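Local coordinates for protein probable methyltransferase (Bordetella pertussis, PDB 3KTY) that is probably an S-adenosyl-L-methionine-dependent RNA methyltransferase of the TrmH (SpoU) family, present here as its SPOUT-type catalytic domain, at residues F86-R91 with C100-A105. Sequence-based numbering, arbitrary orientation. Where two conformers were deposited one is given.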
ATOM      1  N   PHE A  86     -11.516 -10.658   9.939  1.00 32.94           N
ATOM      2  CA  PHE A  86     -10.579  -9.822  10.700  1.00 40.89           C
ATOM      3  C   PHE A  86     -11.061  -8.400  10.881  1.00 35.72           C
ATOM      4  O   PHE A  86     -11.420  -7.722   9.909  1.00 38.60           O
ATOM      5  CB  PHE A  86      -9.203  -9.799  10.033  1.00 31.29           C
ATOM      6  CG  PHE A  86      -8.531 -11.106  10.034  1.00 35.71           C
ATOM      7  CD1 PHE A  86      -7.738 -11.479  11.113  1.00 36.01           C
ATOM      8  CD2 PHE A  86      -8.687 -11.983   8.966  1.00 34.40           C
ATOM      9  CE1 PHE A  86      -7.078 -12.706  11.113  1.00 40.14           C
ATOM     10  CE2 PHE A  86      -8.035 -13.223   8.947  1.00 31.57           C
ATOM     11  CZ  PHE A  86      -7.236 -13.583  10.024  1.00 38.30           C
ATOM     12  N   ALA A  87     -11.079  -7.952  12.125  1.00 32.62           N
ATOM     13  CA  ALA A  87     -11.265  -6.533  12.392  1.00 33.40           C
ATOM     14  C   ALA A  87      -9.921  -5.798  12.202  1.00 41.13           C
ATOM     15  O   ALA A  87      -8.995  -5.964  12.994  1.00 42.90           O
ATOM     16  CB  ALA A  87     -11.755  -6.334  13.785  1.00 23.94           C
ATOM     17  N   LEU A  88      -9.831  -4.960  11.179  1.00 44.81           N
ATOM     18  CA  LEU A  88      -8.626  -4.161  10.941  1.00 45.07           C
ATOM     19  C   LEU A  88      -8.585  -2.821  11.706  1.00 44.57           C
ATOM     20  O   LEU A  88      -9.467  -1.966  11.574  1.00 45.77           O
ATOM     21  CB  LEU A  88      -8.484  -3.904   9.443  1.00 49.91           C
ATOM     22  CG  LEU A  88      -7.080  -3.495   9.007  1.00 51.37           C
ATOM     23  CD1 LEU A  88      -6.068  -4.125   9.927  1.00 54.10           C
ATOM     24  CD2 LEU A  88      -6.828  -3.915   7.587  1.00 42.80           C
ATOM     25  N   THR A  89      -7.544  -2.622  12.494  1.00 55.55           N
ATOM     26  CA  THR A  89      -7.446  -1.395  13.280  1.00 66.71           C
ATOM     27  C   THR A  89      -6.098  -0.654  13.191  1.00 79.63           C
ATOM     28  O   THR A  89      -5.102  -1.149  12.614  1.00 78.13           O
ATOM     29  CB  THR A  89      -7.694  -1.704  14.742  1.00 66.94           C
ATOM     30  OG1 THR A  89      -6.527  -2.333  15.283  1.00 69.92           O
ATOM     31  CG2 THR A  89      -8.890  -2.642  14.900  1.00 61.41           C
ATOM     32  N   THR A  90      -6.081   0.546  13.768  1.00 92.38           N
ATOM     33  CA  THR A  90      -4.828   1.240  14.083  1.00102.52           C
ATOM     34  C   THR A  90      -4.980   1.986  15.412  1.00108.56           C
ATOM     35  O   THR A  90      -5.391   3.144  15.445  1.00110.38           O
ATOM     36  CB  THR A  90      -4.340   2.167  12.937  1.00138.45           C
ATOM     37  OG1 THR A  90      -5.465   2.641  12.185  1.00138.13           O
ATOM     38  CG2 THR A  90      -3.401   1.410  12.001  1.00134.20           C
ATOM     39  N   ARG A  91      -4.661   1.291  16.503  1.00109.00           N
ATOM     40  CA  ARG A  91      -4.839   1.805  17.859  1.00112.50           C
ATOM     41  C   ARG A  91      -3.513   1.927  18.612  1.00113.94           C
ATOM     42  O   ARG A  91      -3.274   1.234  19.605  1.00110.30           O
ATOM     43  CB  ARG A  91      -5.783   0.893  18.635  1.00112.29           C
ATOM     44  CG  ARG A  91      -5.814   1.130  20.140  1.00117.31           C
ATOM     45  CD  ARG A  91      -6.873   0.242  20.727  1.00118.91           C
ATOM     46  NE  ARG A  91      -8.019   0.231  19.823  1.00117.70           N
ATOM     47  CZ  ARG A  91      -8.997  -0.668  19.845  1.00117.15           C
ATOM     48  NH1 ARG A  91      -9.994  -0.576  18.971  1.00113.05           N
ATOM     49  NH2 ARG A  91      -8.981  -1.653  20.737  1.00119.34           N
ATOM     50  N   CYS A 100      -2.623  -9.699  16.567  1.00 64.16           N
ATOM     51  CA  CYS A 100      -1.847 -10.240  15.460  1.00 61.96           C
ATOM     52  C   CYS A 100      -1.745  -9.163  14.362  1.00 59.70           C
ATOM     53  O   CYS A 100      -2.631  -8.326  14.210  1.00 53.51           O
ATOM     54  CB  CYS A 100      -2.415 -11.571  14.952  1.00 49.69           C
ATOM     55  SG  CYS A 100      -3.555 -11.437  13.578  1.00 57.79           S
ATOM     56  N   ASP A 101      -0.645  -9.157  13.631  1.00 50.24           N
ATOM     57  CA  ASP A 101      -0.472  -8.155  12.608  1.00 46.10           C
ATOM     58  C   ASP A 101      -0.989  -8.656  11.283  1.00 40.35           C
ATOM     59  O   ASP A 101      -1.209  -9.849  11.101  1.00 41.82           O
ATOM     60  CB  ASP A 101       0.998  -7.692  12.493  1.00 48.36           C
ATOM     61  CG  ASP A 101       1.962  -8.798  12.037  1.00 49.35           C
ATOM     62  OD1 ASP A 101       1.615  -9.694  11.221  1.00 44.16           O
ATOM     63  OD2 ASP A 101       3.115  -8.739  12.494  1.00 50.99           O
ATOM     64  N   ILE A 102      -1.145  -7.734  10.348  1.00 35.10           N
ATOM     65  CA  ILE A 102      -1.737  -8.029   9.054  1.00 34.13           C
ATOM     66  C   ILE A 102      -0.997  -9.150   8.335  1.00 36.05           C
ATOM     67  O   ILE A 102      -1.563  -9.826   7.501  1.00 39.27           O
ATOM     68  CB  ILE A 102      -1.782  -6.748   8.165  1.00 37.45           C
ATOM     69  CG1 ILE A 102      -2.538  -7.010   6.884  1.00 42.46           C
ATOM     70  CG2 ILE A 102      -0.351  -6.221   7.851  1.00 36.83           C
ATOM     71  CD1 ILE A 102      -4.009  -7.266   7.125  1.00 52.24           C
ATOM     72  N   ARG A 103       0.285  -9.330   8.638  1.00 36.71           N
ATOM     73  CA  ARG A 103       1.062 -10.376   7.978  1.00 40.08           C
ATOM     74  C   ARG A 103       0.709 -11.780   8.541  1.00 31.75           C
ATOM     75  O   ARG A 103       0.536 -12.710   7.788  1.00 31.68           O
ATOM     76  CB  ARG A 103       2.559 -10.051   8.032  1.00 38.61           C
ATOM     77  CG  ARG A 103       3.488 -11.200   7.735  1.00 32.44           C
ATOM     78  CD  ARG A 103       4.170 -11.116   6.368  1.00 33.24           C
ATOM     79  NE  ARG A 103       4.436  -9.768   5.827  1.00 41.19           N
ATOM     80  CZ  ARG A 103       5.639  -9.296   5.513  1.00 48.35           C
ATOM     81  NH1 ARG A 103       6.729 -10.036   5.738  1.00 57.23           N
ATOM     82  NH2 ARG A 103       5.757  -8.092   4.961  1.00 39.43           N
ATOM     83  N   GLU A 104       0.603 -11.888   9.862  0.52 33.03           N
ATOM     84  CA  GLU A 104       0.037 -13.067  10.515  0.52 36.80           C
ATOM     85  C   GLU A 104      -1.415 -13.331  10.045  0.52 35.41           C
ATOM     86  O   GLU A 104      -1.808 -14.462   9.761  0.52 36.42           O
ATOM     87  CB  GLU A 104       0.134 -12.913  12.048  0.52 34.31           C
ATOM     88  CG  GLU A 104       1.584 -12.752  12.533  0.52 43.31           C
ATOM     89  CD  GLU A 104       1.746 -12.118  13.924  0.52 51.18           C
ATOM     90  OE1 GLU A 104       0.971 -11.210  14.290  0.52 50.53           O
ATOM     91  OE2 GLU A 104       2.682 -12.520  14.648  0.52 55.40           O
ATOM     92  N   ALA A 105      -2.194 -12.277   9.917  1.00 33.65           N
ATOM     93  CA  ALA A 105      -3.579 -12.427   9.595  1.00 33.08           C
ATOM     94  C   ALA A 105      -3.704 -12.991   8.179  1.00 34.15           C
ATOM     95  O   ALA A 105      -4.472 -13.945   7.925  1.00 36.61           O
ATOM     96  CB  ALA A 105      -4.329 -11.118   9.799  1.00 31.20           C
TER
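E104 N donates to D101 OD1 over 2.8 Å, almost straight at 171° and nearly along the acceptor's C-O axis, which marks D101 as the N-cap of the helix that F86 and L88 pack against. In one of two conformers of E104, D101 N returns a bond to the anti lone pair of E104 OE1 (2.7 Å), which would complete a capping box. One residue on, A105 N bonds to D101 O and begins the helical pattern.

The first turn thus presents the A105 methyl to F86. A105 CB stands over one face of the F86 ring, 3.8 Å from its centroid and 25° off the normal, a CH-pi contact displaced toward F86 CE1 (3.4 Å). With chi1 at -65°, F86 CG is anti to its carbonyl carbon, which swings the ring toward the helix; C100 SG approaches CE1 obliquely. Further along the strand, L88 CD2 meets I102 CD1 more loosely, at 4.4 Å.

In the alpha-beta-alpha sandwich of this SPOUT-family domain, strand 142-145 lies between parallel strands 84-89 and 100-101. Through these two contacts the start of helix 102-115 lies over strand 84-89. A164 of helix 157-172 touches both L88 and I102, while W166 and Y170 of the second subunit reach I102 and D101 at the dimer interface.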